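Local structure of aromatic-amino-acid transaminase TyrB (Burkholderia cenocepacia K56-2Valvano, 4WD2) at residues D272-A275 against A276-L280. The protein probably catalyses the pyridoxal-phosphate-dependent transfer of amino groups between aromatic amino acids and 2-oxo acids. Numbering follows the deposited sequence. Where two conformers were deposited one is given.
Sequences DAAA and AERVL
Asp272 OD1 is gripped twice. Ala275 N donates to Asp272 OD1 at 2.8 Å, nearly along the C-O axis. A water donates to the same oxygen and accepts from Arg278 NH1 at 2.8 Å, lying in the guanidinium plane at its edge. The water thus joins the capping carboxylate to an arginine six residues on, whose NH1 stays 5.0 Å from Asp272 OD1. The bend at chi3 (-47°) folds the Arg278 chain back along the helix. One guanidinium face then lies over Ala275 CA, and Arg278 NH2 sits 3.8 Å from Ala275 CB. Two further bonds hold this group across the dimer interface: NE to Ile13 O and NH2 to Phe10 O, both of the second subunit. The backbone bonds begin with Ala276 N to Asp272 O at 3.0 Å and run on to Val279 N to Ala275 O at 2.9 Å. In the conformer given, Glu277 OE1 bonds to a glycerol that probably came in with the crystallisation solution; this contact is doubtful. Ala275 and Val279 both pack on Cys270. This is an aspartate N-cap, here starting helix 273-288 just after strand 264-269 of the large mixed sheet in this class I/II aminotransferase.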
ATOM      1  N   ASP A 272     -21.063  -2.923 -19.214  1.00 12.26           N
ATOM      2  CA  ASP A 272     -20.862  -4.239 -19.835  1.00 12.03           C
ATOM      3  C   ASP A 272     -19.454  -4.768 -19.568  1.00 11.01           C
ATOM      4  O   ASP A 272     -18.637  -4.089 -18.943  1.00 10.62           O
ATOM      5  CB  ASP A 272     -21.148  -4.199 -21.348  1.00 14.29           C
ATOM      6  CG  ASP A 272     -20.282  -3.199 -22.101  1.00 15.51           C
ATOM      7  OD1 ASP A 272     -19.206  -2.815 -21.602  1.00 14.38           O
ATOM      8  OD2 ASP A 272     -20.680  -2.811 -23.220  1.00 17.51           O
ATOM      9  N   ALA A 273     -19.170  -5.978 -20.039  1.00 11.01           N
ATOM     10  CA  ALA A 273     -17.883  -6.612 -19.760  1.00 10.99           C
ATOM     11  C   ALA A 273     -16.724  -5.846 -20.394  1.00 11.15           C
ATOM     12  O   ALA A 273     -15.633  -5.784 -19.830  1.00 11.46           O
ATOM     13  CB  ALA A 273     -17.886  -8.045 -20.235  1.00  9.99           C
ATOM     14  N   ALA A 274     -16.966  -5.270 -21.569  1.00 11.32           N
ATOM     15  CA  ALA A 274     -15.950  -4.494 -22.262  1.00 11.13           C
ATOM     16  C   ALA A 274     -15.536  -3.309 -21.396  1.00 11.44           C
ATOM     17  O   ALA A 274     -14.349  -3.082 -21.166  1.00 11.91           O
ATOM     18  CB  ALA A 274     -16.462  -4.026 -23.615  1.00 13.12           C
ATOM     19  N   ALA A 275     -16.527  -2.577 -20.898  1.00 10.58           N
ATOM     20  CA  ALA A 275     -16.281  -1.447 -20.009  1.00 10.15           C
ATOM     21  C   ALA A 275     -15.554  -1.872 -18.729  1.00  9.73           C
ATOM     22  O   ALA A 275     -14.633  -1.183 -18.274  1.00  9.17           O
ATOM     23  CB  ALA A 275     -17.600  -0.745 -19.665  1.00  9.54           C
ATOM     24  N   ALA A 276     -15.967  -2.998 -18.151  1.00  9.46           N
ATOM     25  CA  ALA A 276     -15.356  -3.501 -16.922  1.00  9.25           C
ATOM     26  C   ALA A 276     -13.864  -3.769 -17.101  1.00 10.59           C
ATOM     27  O   ALA A 276     -13.066  -3.529 -16.191  1.00 10.16           O
ATOM     28  CB  ALA A 276     -16.062  -4.766 -16.460  1.00  8.49           C
ATOM     29  N   GLU A 277     -13.489  -4.263 -18.278  1.00 10.69           N
ATOM     30  CA  GLU A 277     -12.093  -4.563 -18.561  0.66 12.09           C
ATOM     31  C   GLU A 277     -11.269  -3.279 -18.766  1.00 12.34           C
ATOM     32  O   GLU A 277     -10.111  -3.206 -18.365  1.00 11.70           O
ATOM     33  CB  GLU A 277     -12.008  -5.507 -19.767  0.66 12.53           C
ATOM     34  CG  GLU A 277     -12.156  -6.988 -19.359  0.66 12.66           C
ATOM     35  CD  GLU A 277     -12.969  -7.844 -20.330  0.66 13.04           C
ATOM     36  OE1 GLU A 277     -13.976  -8.433 -19.881  0.66 11.11           O
ATOM     37  OE2 GLU A 277     -12.590  -7.967 -21.520  0.66 10.39           O
ATOM     38  N   ARG A 278     -11.873  -2.260 -19.370  1.00 12.45           N
ATOM     39  CA  ARG A 278     -11.176  -0.986 -19.536  1.00 11.11           C
ATOM     40  C   ARG A 278     -10.991  -0.342 -18.168  1.00 11.14           C
ATOM     41  O   ARG A 278      -9.923   0.197 -17.862  1.00 12.73           O
ATOM     42  CB  ARG A 278     -11.932  -0.035 -20.470  1.00 10.58           C
ATOM     43  CG  ARG A 278     -12.105  -0.555 -21.889  1.00 11.84           C
ATOM     44  CD  ARG A 278     -12.597   0.533 -22.836  1.00 13.74           C
ATOM     45  NE  ARG A 278     -13.720   1.295 -22.291  1.00 13.54           N
ATOM     46  CZ  ARG A 278     -15.002   0.990 -22.471  1.00 13.64           C
ATOM     47  NH1 ARG A 278     -15.347  -0.075 -23.185  1.00 13.89           N
ATOM     48  NH2 ARG A 278     -15.944   1.745 -21.928  1.00 12.86           N
ATOM     49  N   VAL A 279     -12.032  -0.406 -17.344  1.00 10.13           N
ATOM     50  CA  VAL A 279     -11.957   0.146 -15.998  1.00 10.27           C
ATOM     51  C   VAL A 279     -10.896  -0.591 -15.175  1.00  9.02           C
ATOM     52  O   VAL A 279     -10.094   0.049 -14.498  1.00  8.29           O
ATOM     53  CB  VAL A 279     -13.322   0.094 -15.288  1.00  9.68           C
ATOM     54  CG1 VAL A 279     -13.167   0.293 -13.789  1.00  7.82           C
ATOM     55  CG2 VAL A 279     -14.252   1.145 -15.872  1.00  8.39           C
ATOM     56  N   LEU A 280     -10.864  -1.920 -15.254  1.00  9.32           N
ATOM     57  CA  LEU A 280      -9.888  -2.688 -14.475  1.00 10.62           C
ATOM     58  C   LEU A 280      -8.463  -2.266 -14.822  1.00 11.04           C
ATOM     59  O   LEU A 280      -7.609  -2.147 -13.942  1.00 12.07           O
ATOM     60  CB  LEU A 280     -10.057  -4.198 -14.697  1.00 12.97           C
ATOM     61  CG  LEU A 280      -9.171  -5.093 -13.814  1.00 13.37           C
ATOM     62  CD1 LEU A 280      -9.510  -4.923 -12.341  1.00 11.11           C
ATOM     63  CD2 LEU A 280      -9.265  -6.562 -14.212  1.00 15.13           C
TER
HETATM   64  O   HOH W   1     -18.053  -0.688 -23.447  1.00 19.74           O